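Local structure of hemoglobin subunit beta (Mustelus griseus, 1GCV) at residues V24-D29 against I101-Y106; K66-V71 against D121-V126; D110-T113 against I119-K122. The protein binds heme and, as part of a tetramer of two alpha and two beta chains, carries oxygen from the gills to the peripheral tissues. One frame throughout, in Å; residues are numbered along the deposited sequence.

Contact 1: V24-D29 against I101-Y106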
ATOM      1  N   VAL B  24      17.103  -9.343  15.613  1.00 18.95           N
ATOM      2  CA  VAL B  24      15.780  -9.857  15.295  1.00 22.51           C
ATOM      3  C   VAL B  24      14.891  -9.974  16.535  1.00 20.83           C
ATOM      4  O   VAL B  24      13.678  -9.797  16.440  1.00 22.23           O
ATOM      5  CB  VAL B  24      15.872 -11.220  14.563  1.00 26.54           C
ATOM      6  CG1 VAL B  24      14.483 -11.824  14.387  1.00 28.89           C
ATOM      7  CG2 VAL B  24      16.521 -11.023  13.187  1.00 28.87           C
ATOM      8  N   THR B  25      15.485 -10.249  17.694  1.00 20.17           N
ATOM      9  CA  THR B  25      14.710 -10.361  18.932  1.00 19.47           C
ATOM     10  C   THR B  25      14.075  -9.017  19.242  1.00 20.49           C
ATOM     11  O   THR B  25      12.895  -8.936  19.583  1.00 20.55           O
ATOM     12  CB  THR B  25      15.592 -10.752  20.143  1.00 20.93           C
ATOM     13  OG1 THR B  25      16.100 -12.079  19.962  1.00 22.23           O
ATOM     14  CG2 THR B  25      14.781 -10.700  21.432  1.00 16.22           C
ATOM     15  N   GLN B  26      14.873  -7.963  19.122  1.00 19.13           N
ATOM     16  CA  GLN B  26      14.398  -6.616  19.386  1.00 21.84           C
ATOM     17  C   GLN B  26      13.429  -6.141  18.305  1.00 21.61           C
ATOM     18  O   GLN B  26      12.540  -5.330  18.568  1.00 21.03           O
ATOM     19  CB  GLN B  26      15.588  -5.665  19.496  1.00 23.30           C
ATOM     20  CG  GLN B  26      16.285  -5.756  20.853  1.00 30.55           C
ATOM     21  CD  GLN B  26      17.728  -5.302  20.811  1.00 33.82           C
ATOM     22  OE1 GLN B  26      18.579  -5.840  21.517  1.00 39.41           O
ATOM     23  NE2 GLN B  26      18.013  -4.306  19.984  1.00 39.12           N
ATOM     24  N   ALA B  27      13.591  -6.663  17.093  1.00 21.46           N
ATOM     25  CA  ALA B  27      12.726  -6.288  15.981  1.00 19.39           C
ATOM     26  C   ALA B  27      11.338  -6.871  16.187  1.00 17.76           C
ATOM     27  O   ALA B  27      10.339  -6.235  15.851  1.00 18.17           O
ATOM     28  CB  ALA B  27      13.314  -6.781  14.660  1.00 17.44           C
ATOM     29  N   LEU B  28      11.284  -8.080  16.741  1.00 16.23           N
ATOM     30  CA  LEU B  28      10.010  -8.740  17.004  1.00 17.60           C
ATOM     31  C   LEU B  28       9.262  -7.974  18.088  1.00 17.49           C
ATOM     32  O   LEU B  28       8.073  -7.690  17.952  1.00 18.51           O
ATOM     33  CB  LEU B  28      10.243 -10.188  17.447  1.00 17.57           C
ATOM     34  CG  LEU B  28      10.334 -11.195  16.299  1.00 21.25           C
ATOM     35  CD1 LEU B  28      10.955 -12.475  16.803  1.00 23.32           C
ATOM     36  CD2 LEU B  28       8.952 -11.463  15.724  1.00 20.12           C
ATOM     37  N   ASP B  29       9.964  -7.639  19.164  1.00 17.88           N
ATOM     38  CA  ASP B  29       9.369  -6.895  20.268  1.00 22.53           C
ATOM     39  C   ASP B  29       8.897  -5.514  19.792  1.00 22.93           C
ATOM     40  O   ASP B  29       7.848  -5.021  20.216  1.00 23.47           O
ATOM     41  CB  ASP B  29      10.384  -6.740  21.408  1.00 25.67           C
ATOM     42  CG  ASP B  29      10.564  -8.023  22.217  1.00 35.68           C
ATOM     43  OD1 ASP B  29       9.637  -8.867  22.255  1.00 37.93           O
ATOM     44  OD2 ASP B  29      11.643  -8.188  22.822  1.00 42.51           O
ATOM     45  N   ILE B 101      14.946  -3.427   9.863  1.00 14.28           N
ATOM     46  CA  ILE B 101      15.695  -2.332   9.270  1.00 15.09           C
ATOM     47  C   ILE B 101      15.856  -1.204  10.297  1.00 16.56           C
ATOM     48  O   ILE B 101      16.909  -0.562  10.358  1.00 18.03           O
ATOM     49  CB  ILE B 101      15.008  -1.819   7.979  1.00 15.20           C
ATOM     50  CG1 ILE B 101      15.488  -2.655   6.789  1.00 15.40           C
ATOM     51  CG2 ILE B 101      15.340  -0.347   7.732  1.00 12.98           C
ATOM     52  CD1 ILE B 101      14.548  -2.655   5.616  1.00 18.72           C
ATOM     53  N   VAL B 102      14.831  -0.970  11.116  1.00 14.29           N
ATOM     54  CA  VAL B 102      14.918   0.078  12.132  1.00 12.54           C
ATOM     55  C   VAL B 102      15.981  -0.292  13.171  1.00 14.73           C
ATOM     56  O   VAL B 102      16.733   0.567  13.639  1.00 15.91           O
ATOM     57  CB  VAL B 102      13.567   0.288  12.847  1.00 12.24           C
ATOM     58  CG1 VAL B 102      13.770   1.079  14.127  1.00 11.95           C
ATOM     59  CG2 VAL B 102      12.603   1.017  11.926  1.00 13.60           C
ATOM     60  N   GLU B 103      16.035  -1.574  13.533  1.00 16.85           N
ATOM     61  CA  GLU B 103      17.021  -2.061  14.503  1.00 18.78           C
ATOM     62  C   GLU B 103      18.427  -2.015  13.901  1.00 18.64           C
ATOM     63  O   GLU B 103      19.387  -1.723  14.605  1.00 20.59           O
ATOM     64  CB  GLU B 103      16.708  -3.500  14.946  1.00 17.46           C
ATOM     65  CG  GLU B 103      15.475  -3.655  15.835  1.00 16.76           C
ATOM     66  CD  GLU B 103      15.560  -2.843  17.103  1.00 17.59           C
ATOM     67  OE1 GLU B 103      14.500  -2.512  17.666  1.00 20.65           O
ATOM     68  OE2 GLU B 103      16.687  -2.539  17.538  1.00 21.31           O
ATOM     69  N   LEU B 104      18.559  -2.316  12.610  1.00 17.25           N
ATOM     70  CA  LEU B 104      19.872  -2.257  11.969  1.00 18.98           C
ATOM     71  C   LEU B 104      20.334  -0.800  11.937  1.00 20.92           C
ATOM     72  O   LEU B 104      21.516  -0.512  12.139  1.00 22.56           O
ATOM     73  CB  LEU B 104      19.813  -2.804  10.543  1.00 17.24           C
ATOM     74  CG  LEU B 104      19.956  -4.318  10.380  1.00 22.85           C
ATOM     75  CD1 LEU B 104      19.855  -4.659   8.914  1.00 21.10           C
ATOM     76  CD2 LEU B 104      21.293  -4.800  10.945  1.00 26.76           C
ATOM     77  N   ALA B 105      19.390   0.109  11.686  1.00 18.67           N
ATOM     78  CA  ALA B 105      19.668   1.543  11.633  1.00 19.65           C
ATOM     79  C   ALA B 105      20.083   2.047  13.008  1.00 18.48           C
ATOM     80  O   ALA B 105      21.029   2.824  13.147  1.00 17.35           O
ATOM     81  CB  ALA B 105      18.430   2.302  11.159  1.00 17.34           C
ATOM     82  N   TYR B 106      19.362   1.594  14.024  1.00 19.21           N
ATOM     83  CA  TYR B 106      19.645   1.981  15.390  1.00 23.07           C
ATOM     84  C   TYR B 106      20.991   1.436  15.865  1.00 23.91           C
ATOM     85  O   TYR B 106      21.671   2.051  16.686  1.00 23.38           O
ATOM     86  CB  TYR B 106      18.546   1.469  16.308  1.00 25.12           C
ATOM     87  CG  TYR B 106      18.683   1.990  17.709  1.00 30.23           C
ATOM     88  CD1 TYR B 106      18.544   3.349  17.979  1.00 29.46           C
ATOM     89  CD2 TYR B 106      18.958   1.128  18.764  1.00 31.94           C
ATOM     90  CE1 TYR B 106      18.671   3.836  19.262  1.00 35.17           C
ATOM     91  CE2 TYR B 106      19.088   1.603  20.053  1.00 38.35           C
ATOM     92  CZ  TYR B 106      18.942   2.958  20.296  1.00 39.96           C
ATOM     93  OH  TYR B 106      19.059   3.433  21.582  1.00 48.88           O
TER
HETATM   94  O   HOH W   1      13.183  -2.903  20.066  1.00 29.45           O
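Polar contact between Gln26 on helix 20-34 and Glu103 on helix 93-108 runs by two routes, one direct and one through water. In the direct route Gln26 NE2 donates to Glu103 OE2 over 3.3 Å, a long bond with an angle of 148° at the hydrogen. OE2 lies close to the plane of the amide, yet the N-H comes down on it from above the carboxylate plane, the two flat groups being turned 80° apart. In the second, one water donates both to Glu103 OE1, at 2.8 Å, and to the backbone oxygen Gln26 O, at 2.9 Å. The salt bridge from Arg30 NE also ends on OE1.

Van der Waals contact accompanies the polar one. The Glu103 chain bends at its second torsion (chi2 -58°), which lays the carboxylate carbon CD 3.7 Å from Gln26 CB, while the apolar touch is Glu103 CG on Ala27 CB at 4.0 Å. Were Glu103 replaced by an alanine, Arg30 would probably lose its anion, and Gln26 NE2 and the bridging water an acceptor each.

A buried carboxylate thus has cation, water and amide around it, an environment likely to keep it ionised, with Arg30 probably weighing more than the long amide bond.

Contact 2: K66-V71 against D121-V126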
ATOM      1  N   LYS B  66      22.756 -17.773   1.981  1.00 34.57           N
ATOM      2  CA  LYS B  66      23.646 -18.745   1.334  1.00 37.60           C
ATOM      3  C   LYS B  66      23.185 -19.164  -0.067  1.00 38.86           C
ATOM      4  O   LYS B  66      23.996 -19.566  -0.906  1.00 41.12           O
ATOM      5  CB  LYS B  66      23.799 -19.985   2.223  1.00 38.33           C
ATOM      6  CG  LYS B  66      24.821 -19.805   3.341  1.00 44.94           C
ATOM      7  CD  LYS B  66      24.689 -20.880   4.415  1.00 54.75           C
ATOM      8  CE  LYS B  66      25.692 -22.019   4.200  1.00 62.41           C
ATOM      9  NZ  LYS B  66      26.295 -22.531   5.475  1.00 64.77           N
ATOM     10  N   HIS B  67      21.881 -19.074  -0.313  1.00 37.65           N
ATOM     11  CA  HIS B  67      21.304 -19.418  -1.609  1.00 32.54           C
ATOM     12  C   HIS B  67      20.533 -18.193  -2.090  1.00 30.41           C
ATOM     13  O   HIS B  67      19.386 -18.302  -2.510  1.00 30.01           O
ATOM     14  CB  HIS B  67      20.340 -20.595  -1.468  1.00 33.56           C
ATOM     15  CG  HIS B  67      20.890 -21.740  -0.676  1.00 37.95           C
ATOM     16  ND1 HIS B  67      21.166 -22.966  -1.240  1.00 40.98           N
ATOM     17  CD2 HIS B  67      21.207 -21.847   0.635  1.00 38.93           C
ATOM     18  CE1 HIS B  67      21.630 -23.781  -0.308  1.00 41.13           C
ATOM     19  NE2 HIS B  67      21.665 -23.126   0.838  1.00 40.97           N
ATOM     20  N   MET B  68      21.179 -17.033  -2.026  1.00 28.99           N
ATOM     21  CA  MET B  68      20.570 -15.759  -2.410  1.00 29.76           C
ATOM     22  C   MET B  68      19.963 -15.697  -3.812  1.00 31.19           C
ATOM     23  O   MET B  68      19.100 -14.856  -4.079  1.00 27.75           O
ATOM     24  CB  MET B  68      21.589 -14.625  -2.251  1.00 30.10           C
ATOM     25  CG  MET B  68      21.251 -13.630  -1.150  1.00 33.36           C
ATOM     26  SD  MET B  68      22.643 -12.556  -0.762  1.00 37.46           S
ATOM     27  CE  MET B  68      21.987 -10.971  -1.191  1.00 32.25           C
ATOM     28  N   ASP B  69      20.399 -16.575  -4.707  1.00 31.31           N
ATOM     29  CA  ASP B  69      19.867 -16.559  -6.061  1.00 34.21           C
ATOM     30  C   ASP B  69      18.701 -17.513  -6.254  1.00 35.77           C
ATOM     31  O   ASP B  69      18.090 -17.542  -7.321  1.00 38.64           O
ATOM     32  CB  ASP B  69      20.972 -16.868  -7.069  1.00 34.58           C
ATOM     33  CG  ASP B  69      21.745 -15.628  -7.471  1.00 34.88           C
ATOM     34  OD1 ASP B  69      21.116 -14.649  -7.943  1.00 33.31           O
ATOM     35  OD2 ASP B  69      22.984 -15.636  -7.309  1.00 32.97           O
ATOM     36  N   ASP B  70      18.398 -18.297  -5.224  1.00 36.41           N
ATOM     37  CA  ASP B  70      17.273 -19.225  -5.284  1.00 41.30           C
ATOM     38  C   ASP B  70      16.491 -19.203  -3.967  1.00 36.51           C
ATOM     39  O   ASP B  70      16.215 -20.257  -3.390  1.00 37.32           O
ATOM     40  CB  ASP B  70      17.735 -20.673  -5.576  1.00 48.97           C
ATOM     41  CG  ASP B  70      19.225 -20.783  -5.866  1.00 56.13           C
ATOM     42  OD1 ASP B  70      19.997 -21.079  -4.920  1.00 57.99           O
ATOM     43  OD2 ASP B  70      19.619 -20.591  -7.042  1.00 57.49           O
ATOM     44  N   VAL B  71      16.135 -18.010  -3.492  1.00 31.33           N
ATOM     45  CA  VAL B  71      15.391 -17.895  -2.238  1.00 26.51           C
ATOM     46  C   VAL B  71      13.956 -18.408  -2.399  1.00 24.06           C
ATOM     47  O   VAL B  71      13.381 -18.951  -1.459  1.00 24.41           O
ATOM     48  CB  VAL B  71      15.378 -16.430  -1.704  1.00 23.71           C
ATOM     49  CG1 VAL B  71      14.502 -16.337  -0.460  1.00 23.54           C
ATOM     50  CG2 VAL B  71      16.797 -15.989  -1.353  1.00 19.04           C
ATOM     51  N   ASP B 121      16.688  -3.201   2.046  1.00 15.55           N
ATOM     52  CA  ASP B 121      15.306  -3.088   1.595  1.00 15.84           C
ATOM     53  C   ASP B 121      15.107  -4.075   0.452  1.00 14.76           C
ATOM     54  O   ASP B 121      14.107  -4.785   0.386  1.00 15.95           O
ATOM     55  CB  ASP B 121      15.042  -1.663   1.099  1.00 17.93           C
ATOM     56  CG  ASP B 121      13.601  -1.441   0.701  1.00 19.95           C
ATOM     57  OD1 ASP B 121      13.308  -1.458  -0.507  1.00 27.15           O
ATOM     58  OD2 ASP B 121      12.758  -1.245   1.598  1.00 25.82           O
ATOM     59  N   LYS B 122      16.085  -4.106  -0.444  1.00 14.97           N
ATOM     60  CA  LYS B 122      16.060  -4.988  -1.600  1.00 15.32           C
ATOM     61  C   LYS B 122      16.074  -6.436  -1.153  1.00 14.18           C
ATOM     62  O   LYS B 122      15.317  -7.260  -1.660  1.00 17.16           O
ATOM     63  CB  LYS B 122      17.273  -4.708  -2.483  1.00 13.36           C
ATOM     64  CG  LYS B 122      17.311  -5.518  -3.752  1.00 19.39           C
ATOM     65  CD  LYS B 122      18.645  -5.341  -4.449  1.00 19.05           C
ATOM     66  CE  LYS B 122      18.514  -5.568  -5.940  1.00 25.44           C
ATOM     67  NZ  LYS B 122      19.768  -6.117  -6.515  1.00 21.81           N
ATOM     68  N   PHE B 123      16.936  -6.746  -0.191  1.00 14.68           N
ATOM     69  CA  PHE B 123      17.024  -8.104   0.312  1.00 14.31           C
ATOM     70  C   PHE B 123      15.720  -8.552   0.961  1.00 15.72           C
ATOM     71  O   PHE B 123      15.250  -9.658   0.701  1.00 16.58           O
ATOM     72  CB  PHE B 123      18.162  -8.237   1.323  1.00 15.38           C
ATOM     73  CG  PHE B 123      18.336  -9.635   1.856  1.00 19.51           C
ATOM     74  CD1 PHE B 123      18.684 -10.681   1.003  1.00 20.27           C
ATOM     75  CD2 PHE B 123      18.137  -9.910   3.207  1.00 18.40           C
ATOM     76  CE1 PHE B 123      18.828 -11.980   1.485  1.00 21.07           C
ATOM     77  CE2 PHE B 123      18.281 -11.208   3.698  1.00 20.55           C
ATOM     78  CZ  PHE B 123      18.628 -12.244   2.834  1.00 20.08           C
ATOM     79  N   PHE B 124      15.130  -7.704   1.802  1.00 14.37           N
ATOM     80  CA  PHE B 124      13.887  -8.073   2.474  1.00 16.19           C
ATOM     81  C   PHE B 124      12.708  -8.158   1.528  1.00 17.29           C
ATOM     82  O   PHE B 124      11.740  -8.870   1.783  1.00 19.50           O
ATOM     83  CB  PHE B 124      13.606  -7.108   3.620  1.00 11.37           C
ATOM     84  CG  PHE B 124      14.471  -7.360   4.804  1.00 14.15           C
ATOM     85  CD1 PHE B 124      15.143  -6.325   5.429  1.00 16.48           C
ATOM     86  CD2 PHE B 124      14.674  -8.662   5.251  1.00 14.71           C
ATOM     87  CE1 PHE B 124      16.014  -6.578   6.483  1.00 16.42           C
ATOM     88  CE2 PHE B 124      15.539  -8.923   6.301  1.00 17.58           C
ATOM     89  CZ  PHE B 124      16.212  -7.875   6.918  1.00 15.51           C
ATOM     90  N   GLU B 125      12.800  -7.431   0.426  1.00 19.49           N
ATOM     91  CA  GLU B 125      11.757  -7.452  -0.583  1.00 22.44           C
ATOM     92  C   GLU B 125      11.789  -8.835  -1.252  1.00 23.60           C
ATOM     93  O   GLU B 125      10.744  -9.418  -1.534  1.00 21.71           O
ATOM     94  CB  GLU B 125      12.030  -6.362  -1.608  1.00 25.43           C
ATOM     95  CG  GLU B 125      10.812  -5.669  -2.145  1.00 38.71           C
ATOM     96  CD  GLU B 125      11.107  -4.996  -3.471  1.00 46.55           C
ATOM     97  OE1 GLU B 125      12.002  -4.121  -3.500  1.00 50.59           O
ATOM     98  OE2 GLU B 125      10.456  -5.349  -4.482  1.00 49.42           O
ATOM     99  N   VAL B 126      12.996  -9.354  -1.492  1.00 20.51           N
ATOM    100  CA  VAL B 126      13.170 -10.669  -2.117  1.00 20.95           C
ATOM    101  C   VAL B 126      12.690 -11.774  -1.175  1.00 19.86           C
ATOM    102  O   VAL B 126      12.100 -12.764  -1.612  1.00 21.79           O
ATOM    103  CB  VAL B 126      14.666 -10.933  -2.489  1.00 21.58           C
ATOM    104  CG1 VAL B 126      14.894 -12.416  -2.775  1.00 21.51           C
ATOM    105  CG2 VAL B 126      15.055 -10.098  -3.692  1.00 20.01           C
TER
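Met68 reaches across to the ring of Phe123 with two of its carbons, and this is one half of a wholly apolar contact between the loop segment 66-71 and helix 114-132. Its CG lies 3.9 Å from Phe123 CE1, and the terminal CE stands 4.0 Å from Phe123 CD1. The thioether between them forms a Met-aromatic contact of oblique geometry, with SD 5.4 Å from the ring centroid and 54° off the ring normal. The bend at the third torsion of Met68 (chi3 117°) brings CE to the CD1 side of the ring, and the two side chains cross at about a right angle. Phe123, for its part, has CG opposite the backbone N (chi1 -178°), which carries the ring out to meet the methionine. The other half is valine on valine: Val71 CB meets Val126 CG1 at 4.2 Å, both side chains leaving their backbones in the direction of the opposite segment.

What positions these groups is partly backbone. Residues His67 to Asp70 make a type I turn, closed by Asp70 N to His67 O at 2.9 Å, with Met68 within it and Val71 just after it; Val71 points its CB at the helix, whereas Met68 approaches with the end of its chain. Further out, Trp3 near the N terminus gives its NE1 to Met68 O and packs on Phe123 and Val126. Ile11 of helix 5-17 touches both Met68 and Phe123, and Ala64 and Val65 of helix 50-66 cover Val71 and Phe123 respectively.

The heme lies about 8 Å from the side chain of Val71, and the contact as a whole is the packing of the EF corner against the H helix of the globin fold.

Contact 3: D110-T113 against I119-K122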
ATOM      1  N   ASP B 110      25.041   6.323  12.030  1.00 30.65           N
ATOM      2  CA  ASP B 110      25.456   7.014  10.810  1.00 31.83           C
ATOM      3  C   ASP B 110      26.111   6.116   9.764  1.00 29.70           C
ATOM      4  O   ASP B 110      26.399   6.558   8.656  1.00 29.26           O
ATOM      5  CB  ASP B 110      26.382   8.187  11.148  1.00 35.58           C
ATOM      6  CG  ASP B 110      27.641   7.753  11.864  1.00 42.24           C
ATOM      7  OD1 ASP B 110      27.566   6.852  12.723  1.00 45.97           O
ATOM      8  OD2 ASP B 110      28.713   8.323  11.569  1.00 48.85           O
ATOM      9  N   CYS B 111      26.338   4.852  10.104  1.00 28.91           N
ATOM     10  CA  CYS B 111      26.939   3.923   9.157  1.00 27.06           C
ATOM     11  C   CYS B 111      25.861   3.261   8.309  1.00 26.86           C
ATOM     12  O   CYS B 111      26.162   2.633   7.286  1.00 23.20           O
ATOM     13  CB  CYS B 111      27.749   2.860   9.890  1.00 31.09           C
ATOM     14  SG  CYS B 111      29.447   3.368  10.169  1.00 38.64           S
ATOM     15  N   PHE B 112      24.609   3.397   8.743  1.00 19.65           N
ATOM     16  CA  PHE B 112      23.487   2.841   8.001  1.00 20.42           C
ATOM     17  C   PHE B 112      23.016   3.935   7.051  1.00 22.43           C
ATOM     18  O   PHE B 112      22.021   4.621   7.303  1.00 22.18           O
ATOM     19  CB  PHE B 112      22.348   2.441   8.938  1.00 20.17           C
ATOM     20  CG  PHE B 112      21.384   1.456   8.326  1.00 18.86           C
ATOM     21  CD1 PHE B 112      21.795   0.157   8.022  1.00 18.41           C
ATOM     22  CD2 PHE B 112      20.072   1.827   8.046  1.00 18.28           C
ATOM     23  CE1 PHE B 112      20.912  -0.763   7.449  1.00 17.34           C
ATOM     24  CE2 PHE B 112      19.176   0.915   7.471  1.00 16.96           C
ATOM     25  CZ  PHE B 112      19.597  -0.383   7.172  1.00 17.64           C
ATOM     26  N   THR B 113      23.752   4.083   5.954  1.00 20.69           N
ATOM     27  CA  THR B 113      23.479   5.092   4.940  1.00 21.41           C
ATOM     28  C   THR B 113      22.301   4.738   4.039  1.00 20.06           C
ATOM     29  O   THR B 113      21.873   3.585   3.991  1.00 19.58           O
ATOM     30  CB  THR B 113      24.715   5.292   4.045  1.00 23.39           C
ATOM     31  OG1 THR B 113      24.934   4.113   3.255  1.00 22.20           O
ATOM     32  CG2 THR B 113      25.943   5.556   4.895  1.00 26.73           C
ATOM     33  N   ILE B 119      20.124  -1.612   0.102  1.00 15.21           N
ATOM     34  CA  ILE B 119      20.524  -3.001  -0.092  1.00 14.57           C
ATOM     35  C   ILE B 119      19.662  -3.934   0.765  1.00 16.30           C
ATOM     36  O   ILE B 119      19.205  -4.977   0.301  1.00 16.59           O
ATOM     37  CB  ILE B 119      22.011  -3.205   0.274  1.00 15.49           C
ATOM     38  CG1 ILE B 119      22.894  -2.379  -0.664  1.00 14.55           C
ATOM     39  CG2 ILE B 119      22.381  -4.683   0.175  1.00 14.76           C
ATOM     40  CD1 ILE B 119      24.363  -2.372  -0.281  1.00 11.45           C
ATOM     41  N   TRP B 120      19.444  -3.548   2.017  1.00 16.53           N
ATOM     42  CA  TRP B 120      18.632  -4.338   2.932  1.00 15.37           C
ATOM     43  C   TRP B 120      17.167  -4.343   2.519  1.00 14.73           C
ATOM     44  O   TRP B 120      16.483  -5.357   2.625  1.00 15.45           O
ATOM     45  CB  TRP B 120      18.786  -3.788   4.343  1.00 15.96           C
ATOM     46  CG  TRP B 120      20.077  -4.210   4.924  1.00 16.64           C
ATOM     47  CD1 TRP B 120      21.233  -3.482   4.986  1.00 17.57           C
ATOM     48  CD2 TRP B 120      20.381  -5.495   5.465  1.00 20.22           C
ATOM     49  NE1 TRP B 120      22.240  -4.241   5.530  1.00 16.41           N
ATOM     50  CE2 TRP B 120      21.744  -5.481   5.834  1.00 19.55           C
ATOM     51  CE3 TRP B 120      19.633  -6.663   5.672  1.00 18.73           C
ATOM     52  CZ2 TRP B 120      22.376  -6.592   6.403  1.00 22.57           C
ATOM     53  CZ3 TRP B 120      20.261  -7.766   6.237  1.00 21.59           C
ATOM     54  CH2 TRP B 120      21.620  -7.721   6.596  1.00 22.41           C
ATOM     55  N   ASP B 121      16.688  -3.201   2.046  1.00 15.55           N
ATOM     56  CA  ASP B 121      15.306  -3.088   1.595  1.00 15.84           C
ATOM     57  C   ASP B 121      15.107  -4.075   0.452  1.00 14.76           C
ATOM     58  O   ASP B 121      14.107  -4.785   0.386  1.00 15.95           O
ATOM     59  CB  ASP B 121      15.042  -1.663   1.099  1.00 17.93           C
ATOM     60  CG  ASP B 121      13.601  -1.441   0.701  1.00 19.95           C
ATOM     61  OD1 ASP B 121      13.308  -1.458  -0.507  1.00 27.15           O
ATOM     62  OD2 ASP B 121      12.758  -1.245   1.598  1.00 25.82           O
ATOM     63  N   LYS B 122      16.085  -4.106  -0.444  1.00 14.97           N
ATOM     64  CA  LYS B 122      16.060  -4.988  -1.600  1.00 15.32           C
ATOM     65  C   LYS B 122      16.074  -6.436  -1.153  1.00 14.18           C
ATOM     66  O   LYS B 122      15.317  -7.260  -1.660  1.00 17.16           O
ATOM     67  CB  LYS B 122      17.273  -4.708  -2.483  1.00 13.36           C
ATOM     68  CG  LYS B 122      17.311  -5.518  -3.752  1.00 19.39           C
ATOM     69  CD  LYS B 122      18.645  -5.341  -4.449  1.00 19.05           C
ATOM     70  CE  LYS B 122      18.514  -5.568  -5.940  1.00 25.44           C
ATOM     71  NZ  LYS B 122      19.768  -6.117  -6.515  1.00 21.81           N
TER
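Trp120 NE1 is hydrogen-bonded to Glu10 OE1 on helix 5-17, which satisfies the N-H of a buried side chain, and the neighbouring ring carbon of the same indole, CD1, is where Phe112 makes contact. In globin terms the pair spans the GH corner: Phe112 belongs to the short connection after helix 93-108, and Trp120 sits two turns into helix 114-132. The indole is therefore placed from its polar atom on one hand and by aromatic packing on the other.

Phe112 is the centre of an inverse gamma turn, closed by a weak Thr113 N to Cys111 O bond of 3.1 Å. From that turn the ring swings out with CG roughly opposite the backbone N (chi1 -160°), and its far end arrives at the pyrrole part of the indole. The side chains cross at about a right angle, but their rings are tilted by 36°, an oblique pairing with centroids 5.7 Å apart.

Helix 93-108 backs the pair, Leu104 touching both rings and Ala105 touching Phe112, while Phe112 O accepts a bond from Arg31 NH2 of a neighbouring hemoglobin subunit, so the backbone of this corner faces the assembly. Directly after it, Thr113 caps the start of helix 114-132 through its OG1, bonded to Ile116 N.

Within the aromatic pair the touch is narrow: Phe112 CE1 comes to 3.7 Å from Trp120 CD1, and Phe112 CZ follows at 4.1 Å from that same carbon.

How the contacts relate
From the N terminus, helix 20-34 supplies the first half of contact 1, which closes only when helix 93-108 arrives, 72 residues on. Contact 2 opens inside that span, at the loop after helix 50-66, and closes beyond it on helix 114-132, so the two cross. Contact 3 is local and in series with contact 1, and on helix 114-132 it shares Asp121 and Lys122 with contact 2. Helix 93-108 joins the set: Ile101 CD1 packs on Phe124 CD1 at 3.7 Å, between contacts 1 and 2. Together they tie helix 20-34 to helix 93-108, and the loop after helix 50-66 and the turn after helix 93-108 to helix 114-132.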